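Local coordinates for protein of unknown function with a Fic domain (Bacteroides thetaiotaomicron VPI-5482, PDB 3CUC), which is of unknown function but carries a Fic domain within a largely helical single-chain fold, at residues A[217-222]-A[260-265]; A[177-182]-A[209-214]; A[8-13]-A[269-274]; A[230-235]-A[256-261]. All coordinates share one frame; numbering follows the deposited sequence.

Interaction 1. Residues A[217-222]-A[260-265]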
# COMPACT_ATOMS: atom_id res chain seq x y z
N PRO A 217 -0.13 3.10 -12.97
CA PRO A 217 -1.18 3.70 -12.17
C PRO A 217 -1.29 2.97 -10.84
O PRO A 217 -1.16 1.74 -10.80
CB PRO A 217 -2.44 3.45 -13.00
CG PRO A 217 -2.13 2.24 -13.77
CD PRO A 217 -0.67 2.32 -14.09
N MSE A 218 -1.53 3.71 -9.77
CA MSE A 218 -1.60 3.12 -8.45
C MSE A 218 -2.87 2.29 -8.29
O MSE A 218 -3.85 2.47 -9.03
CB MSE A 218 -1.49 4.22 -7.40
CG MSE A 218 -0.09 4.80 -7.33
SE MSE A 218 0.05 6.28 -6.13
CE MSE A 218 -0.89 7.67 -7.18
N ILE A 219 -2.84 1.35 -7.34
CA ILE A 219 -3.95 0.41 -7.17
C ILE A 219 -4.70 0.62 -5.86
O ILE A 219 -4.18 1.19 -4.90
CB ILE A 219 -3.48 -1.08 -7.27
CG1 ILE A 219 -2.49 -1.43 -6.15
CG2 ILE A 219 -2.83 -1.34 -8.63
CD1 ILE A 219 -2.43 -2.90 -5.87
N VAL A 220 -5.94 0.13 -5.85
CA VAL A 220 -6.81 0.17 -4.67
C VAL A 220 -7.21 -1.25 -4.29
O VAL A 220 -7.97 -1.90 -5.00
CB VAL A 220 -8.11 0.96 -4.96
CG1 VAL A 220 -9.03 0.92 -3.75
CG2 VAL A 220 -7.80 2.39 -5.33
N ILE A 221 -6.69 -1.75 -3.17
CA ILE A 221 -7.21 -2.99 -2.61
C ILE A 221 -8.52 -2.61 -1.92
O ILE A 221 -8.51 -1.84 -0.97
CB ILE A 221 -6.24 -3.66 -1.63
CG1 ILE A 221 -4.93 -4.00 -2.34
CG2 ILE A 221 -6.86 -4.93 -1.07
CD1 ILE A 221 -3.84 -4.45 -1.40
N HIS A 222 -9.64 -3.12 -2.44
CA HIS A 222 -10.97 -2.71 -1.98
C HIS A 222 -11.35 -3.44 -0.70
O HIS A 222 -11.15 -4.65 -0.61
CB HIS A 222 -12.02 -2.99 -3.06
CG HIS A 222 -11.89 -2.10 -4.26
ND1 HIS A 222 -12.61 -0.94 -4.41
CD2 HIS A 222 -11.10 -2.20 -5.36
CE1 HIS A 222 -12.28 -0.35 -5.55
NE2 HIS A 222 -11.37 -1.10 -6.14
N ASN A 260 -0.28 -12.39 -8.31
CA ASN A 260 -1.44 -12.42 -9.20
C ASN A 260 -2.53 -11.47 -8.71
O ASN A 260 -3.13 -10.76 -9.52
CB ASN A 260 -2.00 -13.84 -9.35
CG ASN A 260 -1.07 -14.76 -10.13
OD1 ASN A 260 -0.23 -14.32 -10.91
ND2 ASN A 260 -1.23 -16.07 -9.92
N TYR A 261 -2.76 -11.44 -7.40
CA TYR A 261 -3.78 -10.57 -6.83
C TYR A 261 -3.54 -9.09 -7.15
O TYR A 261 -4.44 -8.40 -7.61
CB TYR A 261 -3.87 -10.76 -5.32
CG TYR A 261 -5.02 -9.98 -4.70
CD1 TYR A 261 -6.33 -10.18 -5.13
CD2 TYR A 261 -4.79 -9.04 -3.69
CE1 TYR A 261 -7.38 -9.47 -4.58
CE2 TYR A 261 -5.85 -8.33 -3.14
CZ TYR A 261 -7.14 -8.54 -3.59
OH TYR A 261 -8.18 -7.83 -3.04
N LEU A 262 -2.32 -8.62 -6.92
CA LEU A 262 -1.98 -7.24 -7.23
C LEU A 262 -2.10 -6.98 -8.73
O LEU A 262 -2.49 -5.89 -9.14
CB LEU A 262 -0.56 -6.89 -6.74
CG LEU A 262 -0.31 -6.86 -5.22
CD1 LEU A 262 1.04 -6.24 -4.93
CD2 LEU A 262 -1.41 -6.11 -4.49
N SER A 263 -1.78 -7.97 -9.54
CA SER A 263 -1.92 -7.84 -10.99
C SER A 263 -3.38 -7.64 -11.40
O SER A 263 -3.67 -6.83 -12.27
CB SER A 263 -1.33 -9.05 -11.70
OG SER A 263 0.03 -9.20 -11.34
N SER A 264 -4.29 -8.35 -10.75
CA SER A 264 -5.71 -8.18 -11.04
C SER A 264 -6.19 -6.77 -10.64
O SER A 264 -7.04 -6.19 -11.32
CB SER A 264 -6.54 -9.27 -10.37
OG SER A 264 -6.46 -9.17 -8.96
N CYS A 265 -5.64 -6.22 -9.57
CA CYS A 265 -5.91 -4.82 -9.23
C CYS A 265 -5.36 -3.89 -10.28
O CYS A 265 -6.03 -2.94 -10.68
CB CYS A 265 -5.29 -4.42 -7.89
SG CYS A 265 -5.78 -5.46 -6.54
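I219 and C265 form the tight part of this contact. The CB atom of I219 lies 3.8 Å from CB of C265. CD1 of I219 meets the same C265 CB and also reaches L262. Its distance to CD2 of L262 is 3.6 Å, and the two side chains cross at about a right angle. A chi1 of 63° sets CG1 of I219 between its backbone N and carbonyl carbon, which carries CD1 onto the helix. I219 and L262 are both buried. V220 turns away from the helix, so I219 and I221 do most of the packing from the 217-222 side.

The looser part lies around Y261, which is partly exposed. CG2 of I221 comes in at the edge of the ring, near its plane, and stands 3.7 Å from OH of Y261. This is an apolar approach. The polar partner of that hydroxyl is D225, to which it is hydrogen-bonded. CD1 of I221 only grazes CD2 of L262, at 4.3 Å.

The contact joins an irregular segment of this mainly helical fold to helix 256-277. Helix 199-213 touches I219 through V207 and L211, helix 22-42 touches V220 through F32 and N39, and helix 226-240 places Y229 against both I221 and Y261.

Interaction 2. Residues A[177-182]-A[209-214]; sequences TPVELA and FVLHRY
P178 and A182 carry the contact from helix 178-192, and V210 and Y214 meet them from 209-214. The two helix segments run nearly antiparallel, at 158°, with their axes 9.0 Å apart. They belong to the helical Fic fold. The family's signature sequence, here HPFEDGNGR, fills the loop between helices 178-192 and 199-213 and runs into the first turn of the latter.

V210 is the central side chain. Its CB lies 3.8 Å from CB of A182. Its CG1 is anti to the backbone N (chi1 177°) and packs against both the A182 methyl and the carbonyl O of P178. That carbonyl also accepts the backbone N-H of A182, so the valine methyl covers a peptide group already paired in the helix. L181 adds a looser touch on V210.

At the other end, CG of P178 sits 3.7 Å from CB of Y214, and the proline lies obliquely to the tyrosine ring. One face of that ring is covered by CG of R213. On the flank, V179 CG2 and L211 CD2 are 4.4 Å apart.

Further out, Y167 of helix 156-173 touches both L181 and V210. The guanidinium of R213 is held by carbonyls of A88 and R93, which ties the end of helix 199-213 to neighbouring segments.

The start of helix 178-192 is fixed by a capping box. OG1 of T177 accepts from N of E180. In return N of T177 donates to OE1 of E180 at 2.9 Å, approaching from above the carboxylate plane.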
# COMPACT_ATOMS: atom_id res chain seq x y z
N THR A 177 9.73 -7.22 -12.20
CA THR A 177 8.73 -6.27 -12.68
C THR A 177 8.25 -5.44 -11.48
O THR A 177 8.31 -5.92 -10.35
CB THR A 177 7.49 -6.96 -13.32
OG1 THR A 177 6.67 -7.54 -12.29
CG2 THR A 177 7.89 -8.02 -14.32
N PRO A 178 7.79 -4.20 -11.73
CA PRO A 178 7.27 -3.40 -10.61
C PRO A 178 6.15 -4.06 -9.81
O PRO A 178 6.08 -3.84 -8.60
CB PRO A 178 6.77 -2.12 -11.30
CG PRO A 178 7.63 -2.02 -12.52
CD PRO A 178 7.77 -3.45 -12.99
N VAL A 179 5.31 -4.87 -10.45
CA VAL A 179 4.23 -5.56 -9.74
C VAL A 179 4.82 -6.60 -8.79
O VAL A 179 4.40 -6.71 -7.63
CB VAL A 179 3.22 -6.23 -10.70
CG1 VAL A 179 2.10 -6.92 -9.92
CG2 VAL A 179 2.63 -5.19 -11.64
N GLU A 180 5.79 -7.35 -9.29
CA GLU A 180 6.49 -8.36 -8.49
C GLU A 180 7.21 -7.72 -7.30
O GLU A 180 7.05 -8.16 -6.16
CB GLU A 180 7.51 -9.12 -9.34
CG GLU A 180 6.90 -10.06 -10.37
CD GLU A 180 7.90 -10.55 -11.41
OE1 GLU A 180 9.01 -9.97 -11.51
OE2 GLU A 180 7.58 -11.51 -12.13
N LEU A 181 8.00 -6.69 -7.58
CA LEU A 181 8.78 -6.02 -6.54
C LEU A 181 7.86 -5.41 -5.50
O LEU A 181 8.13 -5.49 -4.30
CB LEU A 181 9.69 -4.94 -7.16
CG LEU A 181 10.57 -4.13 -6.18
CD1 LEU A 181 11.43 -5.04 -5.32
CD2 LEU A 181 11.45 -3.14 -6.93
N ALA A 182 6.75 -4.82 -5.96
CA ALA A 182 5.75 -4.24 -5.07
C ALA A 182 5.12 -5.32 -4.21
O ALA A 182 4.98 -5.15 -3.00
CB ALA A 182 4.69 -3.50 -5.87
N PHE A 209 3.87 3.19 -3.84
CA PHE A 209 5.15 3.86 -4.00
C PHE A 209 5.91 3.24 -5.17
O PHE A 209 6.40 3.94 -6.05
CB PHE A 209 5.98 3.77 -2.72
CG PHE A 209 7.43 4.13 -2.90
CD1 PHE A 209 7.85 5.45 -2.83
CD2 PHE A 209 8.38 3.14 -3.10
CE1 PHE A 209 9.19 5.79 -2.97
CE2 PHE A 209 9.72 3.47 -3.25
CZ PHE A 209 10.13 4.80 -3.19
N VAL A 210 5.99 1.92 -5.17
CA VAL A 210 6.71 1.20 -6.21
C VAL A 210 6.07 1.45 -7.57
O VAL A 210 6.75 1.85 -8.52
CB VAL A 210 6.79 -0.30 -5.90
CG1 VAL A 210 7.49 -1.05 -7.03
CG2 VAL A 210 7.51 -0.54 -4.57
N LEU A 211 4.76 1.23 -7.66
CA LEU A 211 4.05 1.39 -8.92
C LEU A 211 4.16 2.80 -9.48
O LEU A 211 4.37 2.99 -10.67
CB LEU A 211 2.57 1.03 -8.76
CG LEU A 211 2.21 -0.42 -8.42
CD1 LEU A 211 0.70 -0.58 -8.27
CD2 LEU A 211 2.73 -1.35 -9.47
N HIS A 212 4.02 3.81 -8.62
CA HIS A 212 4.07 5.19 -9.09
C HIS A 212 5.47 5.56 -9.61
O HIS A 212 5.60 6.20 -10.67
CB HIS A 212 3.67 6.15 -7.97
CG HIS A 212 3.48 7.56 -8.41
ND1 HIS A 212 2.50 7.93 -9.30
CD2 HIS A 212 4.15 8.69 -8.09
CE1 HIS A 212 2.57 9.23 -9.51
NE2 HIS A 212 3.56 9.72 -8.78
N ARG A 213 6.50 5.15 -8.87
CA ARG A 213 7.88 5.40 -9.26
C ARG A 213 8.17 4.91 -10.67
O ARG A 213 8.84 5.60 -11.43
CB ARG A 213 8.84 4.72 -8.27
CG ARG A 213 10.26 4.55 -8.79
CD ARG A 213 11.24 4.44 -7.65
NE ARG A 213 11.40 5.73 -6.98
CZ ARG A 213 12.19 5.97 -5.94
NH1 ARG A 213 12.92 5.00 -5.42
NH2 ARG A 213 12.24 7.18 -5.43
N TYR A 214 7.66 3.73 -11.02
CA TYR A 214 7.91 3.14 -12.33
C TYR A 214 6.79 3.38 -13.34
O TYR A 214 6.63 2.63 -14.29
CB TYR A 214 8.23 1.64 -12.17
CG TYR A 214 9.45 1.41 -11.30
CD1 TYR A 214 10.71 1.79 -11.75
CD2 TYR A 214 9.35 0.85 -10.04
CE1 TYR A 214 11.84 1.61 -10.96
CE2 TYR A 214 10.48 0.67 -9.24
CZ TYR A 214 11.72 1.05 -9.72
OH TYR A 214 12.85 0.88 -8.95

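Interaction 3. Residues A[8-13]-A[269-274]; sequences KQLYSK and SLTLAI
The T271 hydroxyl sits beside L10 while hydrogen-bonded to the carbonyl of I267, one turn back in its own helix. Its OG1 lies 3.6 Å from CD1 of L10 and a little farther from CD2, so the leucine fork packs against a hydroxyl that is already paired. With chi1 at -59° the OG1 lies beside the backbone N of T271, which lets it bond back to the I267 carbonyl while flanking L10.

Helices 6-16 and 256-277 pack here with the segments inclined at 35° and their axes 9.5 Å apart. L10 has the most surface buried. Its CD2 meets CD1 of I274 at 3.9 Å, and the two side chains cross at about a right angle. L270 fills the next place along, with CD1 4.1 Å from CB of L10 and close to the backbone N of Y11. The Y11 ring stacks with Y216.

K13 lends only the base of its side chain. Its CG lies 3.6 Å from CD1 of I274, and a bend at chi2 (70°) leads the amine away.

No hydrogen bond crosses between the two segments. The join therefore rests on apolar packing, and the lysine amine, led away from it, probably adds little.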
# COMPACT_ATOMS: atom_id res chain seq x y z
N LYS A 8 -0.58 -7.19 -20.16
CA LYS A 8 0.49 -6.62 -20.98
C LYS A 8 -0.06 -5.71 -22.09
O LYS A 8 0.57 -4.73 -22.48
CB LYS A 8 1.36 -7.73 -21.57
CG LYS A 8 2.32 -8.34 -20.56
CD LYS A 8 3.13 -9.47 -21.16
CE LYS A 8 4.15 -10.00 -20.17
NZ LYS A 8 4.54 -11.41 -20.47
N GLN A 9 -1.24 -6.06 -22.60
CA GLN A 9 -1.91 -5.30 -23.64
C GLN A 9 -2.42 -3.99 -23.08
O GLN A 9 -2.32 -2.94 -23.71
CB GLN A 9 -3.08 -6.12 -24.17
CG GLN A 9 -3.65 -5.67 -25.48
CD GLN A 9 -4.60 -6.72 -26.03
OE1 GLN A 9 -4.34 -7.34 -27.07
NE2 GLN A 9 -5.71 -6.95 -25.31
N LEU A 10 -3.00 -4.08 -21.88
CA LEU A 10 -3.52 -2.94 -21.16
C LEU A 10 -2.39 -1.97 -20.81
O LEU A 10 -2.52 -0.77 -20.99
CB LEU A 10 -4.23 -3.38 -19.88
CG LEU A 10 -5.63 -4.00 -20.01
CD1 LEU A 10 -6.11 -4.50 -18.65
CD2 LEU A 10 -6.63 -3.02 -20.61
N TYR A 11 -1.28 -2.51 -20.31
CA TYR A 11 -0.10 -1.70 -20.00
C TYR A 11 0.43 -0.97 -21.23
O TYR A 11 0.69 0.23 -21.19
CB TYR A 11 1.03 -2.56 -19.42
CG TYR A 11 2.22 -1.73 -19.03
CD1 TYR A 11 2.14 -0.85 -17.94
CD2 TYR A 11 3.41 -1.78 -19.75
CE1 TYR A 11 3.22 -0.07 -17.58
CE2 TYR A 11 4.50 -1.00 -19.39
CZ TYR A 11 4.39 -0.14 -18.30
OH TYR A 11 5.46 0.65 -17.93
N SER A 12 0.60 -1.71 -22.32
CA SER A 12 1.04 -1.14 -23.58
C SER A 12 0.15 0.01 -24.02
O SER A 12 0.64 1.05 -24.45
CB SER A 12 1.07 -2.20 -24.67
OG SER A 12 1.27 -1.60 -25.94
N LYS A 13 -1.17 -0.18 -23.92
CA LYS A 13 -2.13 0.84 -24.31
C LYS A 13 -1.99 2.06 -23.41
O LYS A 13 -2.08 3.19 -23.87
CB LYS A 13 -3.55 0.29 -24.23
CG LYS A 13 -4.65 1.28 -24.65
CD LYS A 13 -4.62 1.53 -26.16
CE LYS A 13 -5.62 2.59 -26.57
NZ LYS A 13 -5.70 2.68 -28.06
N SER A 269 -7.05 -0.88 -12.50
CA SER A 269 -6.54 0.50 -12.57
C SER A 269 -6.24 0.90 -14.00
O SER A 269 -6.62 1.99 -14.44
CB SER A 269 -5.26 0.67 -11.74
OG SER A 269 -5.49 0.47 -10.36
N LEU A 270 -5.54 0.02 -14.72
CA LEU A 270 -5.20 0.26 -16.11
C LEU A 270 -6.46 0.45 -16.95
O LEU A 270 -6.52 1.36 -17.78
CB LEU A 270 -4.35 -0.89 -16.66
CG LEU A 270 -2.87 -0.89 -16.25
CD1 LEU A 270 -2.23 -2.23 -16.54
CD2 LEU A 270 -2.11 0.24 -16.96
N THR A 271 -7.47 -0.39 -16.73
CA THR A 271 -8.70 -0.31 -17.51
C THR A 271 -9.40 1.02 -17.26
O THR A 271 -9.82 1.69 -18.20
CB THR A 271 -9.64 -1.47 -17.20
OG1 THR A 271 -8.99 -2.71 -17.50
CG2 THR A 271 -10.90 -1.37 -18.04
N LEU A 272 -9.52 1.41 -16.00
CA LEU A 272 -10.11 2.69 -15.65
C LEU A 272 -9.29 3.87 -16.16
O LEU A 272 -9.86 4.87 -16.62
CB LEU A 272 -10.29 2.82 -14.13
CG LEU A 272 -11.73 2.76 -13.60
CD1 LEU A 272 -12.42 1.47 -14.08
CD2 LEU A 272 -11.74 2.88 -12.06
N ALA A 273 -7.97 3.77 -16.07
CA ALA A 273 -7.09 4.87 -16.45
C ALA A 273 -7.13 5.09 -17.96
O ALA A 273 -7.19 6.23 -18.42
CB ALA A 273 -5.68 4.62 -15.97
N ILE A 274 -7.10 3.99 -18.71
CA ILE A 274 -7.27 4.05 -20.17
C ILE A 274 -8.61 4.70 -20.53
O ILE A 274 -8.70 5.52 -21.45
CB ILE A 274 -7.17 2.64 -20.82
CG1 ILE A 274 -5.73 2.14 -20.79
CG2 ILE A 274 -7.67 2.66 -22.25
CD1 ILE A 274 -5.58 0.70 -21.20

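Interaction 4. Residues A[230-235]-A[256-261]; sequences LNILHQ and LPFVNY
I232 has the most surface buried in this contact, and its CG2 methyl does the touching. It lies over the peptide link between P257 and F258, 3.4 Å from O of P257. The same methyl reaches CB of P257 at 3.9 Å and comes near the plane of the F258 ring, at its edge. It also makes a looser contact with CB of Y261, 4.3 Å away. A chi1 of -60° puts CG1 beside the backbone N, which leaves CG2 on the side of the carbonyl carbon and directed at the other helix.

P257 stands in the first turn of helix 256-277. Its CB meets OE1 of Q235 at 3.6 Å, where the extended chain of the exposed Q235 crosses the proline obliquely.

This is an antiparallel helix pair of the Fic protein's helical fold. The segments of helices 226-240 and 256-277 run at 151°, with an axis separation of 8.6 Å.

F258 takes the buried flank. CD2 of L233 rests over one face of its ring in a CH-pi contact, 3.8 Å from the centroid and 12° off the ring normal. The F258 ring also meets the ring of H186, and helix 178-192 adds A183 against F258 and Y187 against L233.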
# COMPACT_ATOMS: atom_id res chain seq x y z
N LEU A 230 -6.93 -11.14 2.64
CA LEU A 230 -6.34 -11.88 3.77
C LEU A 230 -6.12 -13.36 3.43
O LEU A 230 -5.11 -13.95 3.84
CB LEU A 230 -7.24 -11.78 5.02
CG LEU A 230 -7.18 -10.47 5.82
CD1 LEU A 230 -8.19 -10.50 6.96
CD2 LEU A 230 -5.77 -10.22 6.34
N ASN A 231 -7.05 -13.95 2.68
CA ASN A 231 -6.93 -15.36 2.29
C ASN A 231 -5.69 -15.59 1.44
O ASN A 231 -4.90 -16.49 1.71
CB ASN A 231 -8.19 -15.81 1.54
CG ASN A 231 -8.19 -17.31 1.25
OD1 ASN A 231 -7.42 -17.81 0.42
ND2 ASN A 231 -9.07 -18.03 1.93
N ILE A 232 -5.50 -14.74 0.43
CA ILE A 232 -4.37 -14.87 -0.49
C ILE A 232 -3.05 -14.81 0.29
O ILE A 232 -2.17 -15.65 0.08
CB ILE A 232 -4.43 -13.81 -1.62
CG1 ILE A 232 -5.72 -13.95 -2.45
CG2 ILE A 232 -3.20 -13.92 -2.52
CD1 ILE A 232 -5.62 -14.90 -3.62
N LEU A 233 -2.93 -13.87 1.23
CA LEU A 233 -1.74 -13.79 2.09
C LEU A 233 -1.63 -14.97 3.08
O LEU A 233 -0.53 -15.32 3.50
CB LEU A 233 -1.71 -12.46 2.86
CG LEU A 233 -1.57 -11.17 2.03
CD1 LEU A 233 -2.00 -9.95 2.84
CD2 LEU A 233 -0.15 -10.99 1.53
N HIS A 234 -2.77 -15.58 3.44
CA HIS A 234 -2.78 -16.77 4.31
C HIS A 234 -2.31 -18.05 3.60
O HIS A 234 -1.90 -19.01 4.25
CB HIS A 234 -4.18 -17.01 4.90
N GLN A 235 -2.39 -18.05 2.26
CA GLN A 235 -1.86 -19.15 1.44
C GLN A 235 -0.35 -19.05 1.35
O GLN A 235 0.37 -20.04 1.53
CB GLN A 235 -2.45 -19.11 0.03
CG GLN A 235 -3.95 -19.35 -0.05
CD GLN A 235 -4.52 -19.13 -1.44
OE1 GLN A 235 -3.87 -18.54 -2.32
NE2 GLN A 235 -5.74 -19.60 -1.65
N LEU A 256 3.42 -16.13 -5.12
CA LEU A 256 2.82 -16.04 -6.45
C LEU A 256 1.31 -15.73 -6.46
O LEU A 256 0.86 -14.92 -7.27
CB LEU A 256 3.12 -17.33 -7.23
CG LEU A 256 3.00 -17.28 -8.75
CD1 LEU A 256 4.18 -17.99 -9.41
CD2 LEU A 256 1.67 -17.88 -9.21
N PRO A 257 0.52 -16.33 -5.55
CA PRO A 257 -0.91 -15.97 -5.51
C PRO A 257 -1.16 -14.48 -5.20
O PRO A 257 -2.12 -13.89 -5.72
CB PRO A 257 -1.48 -16.85 -4.40
CG PRO A 257 -0.47 -17.91 -4.15
CD PRO A 257 0.86 -17.35 -4.54
N PHE A 258 -0.30 -13.87 -4.38
CA PHE A 258 -0.42 -12.45 -4.05
C PHE A 258 0.10 -11.57 -5.19
O PHE A 258 -0.39 -10.46 -5.38
CB PHE A 258 0.32 -12.12 -2.75
CG PHE A 258 0.18 -10.68 -2.31
CD1 PHE A 258 -1.07 -10.14 -2.05
CD2 PHE A 258 1.30 -9.88 -2.15
CE1 PHE A 258 -1.21 -8.82 -1.65
CE2 PHE A 258 1.17 -8.55 -1.75
CZ PHE A 258 -0.08 -8.02 -1.50
N VAL A 259 1.10 -12.06 -5.93
CA VAL A 259 1.56 -11.34 -7.12
C VAL A 259 0.41 -11.27 -8.11
O VAL A 259 0.13 -10.21 -8.67
CB VAL A 259 2.80 -12.00 -7.79
CG1 VAL A 259 3.25 -11.18 -8.98
CG2 VAL A 259 3.94 -12.15 -6.79
N ASN A 260 -0.28 -12.39 -8.31
CA ASN A 260 -1.44 -12.42 -9.20
C ASN A 260 -2.53 -11.47 -8.71
O ASN A 260 -3.13 -10.76 -9.52
CB ASN A 260 -2.00 -13.84 -9.35
CG ASN A 260 -1.07 -14.76 -10.13
OD1 ASN A 260 -0.23 -14.32 -10.91
ND2 ASN A 260 -1.23 -16.07 -9.92
N TYR A 261 -2.76 -11.44 -7.40
CA TYR A 261 -3.78 -10.57 -6.83
C TYR A 261 -3.54 -9.09 -7.15
O TYR A 261 -4.44 -8.40 -7.61
CB TYR A 261 -3.87 -10.76 -5.32
CG TYR A 261 -5.02 -9.98 -4.70
CD1 TYR A 261 -6.33 -10.18 -5.13
CD2 TYR A 261 -4.79 -9.04 -3.69
CE1 TYR A 261 -7.38 -9.47 -4.58
CE2 TYR A 261 -5.85 -8.33 -3.14
CZ TYR A 261 -7.14 -8.54 -3.59
OH TYR A 261 -8.18 -7.83 -3.04

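How the interactions relate
Interactions 1, 3 and 4 all use helix 256-277. Along it, the order is 4, 1, 3, and interactions 4 and 1 share N260 and Y261. The centres of interactions 3 and 4 are about 22 Å apart, so this helix links distant parts of the fold. Interaction 2 is formed by other helices, but it touches interaction 1 through L211 and I219, and interaction 4 through E180 and V259. M218 O and S269 OG, probably hydrogen-bonded, connect interactions 1 and 3. In sequence, interaction 2 closes before interactions 1 and 4 open, while interaction 3 spans all of them. The long C-terminal helix thus brings the N-terminal helix and the Fic helices together.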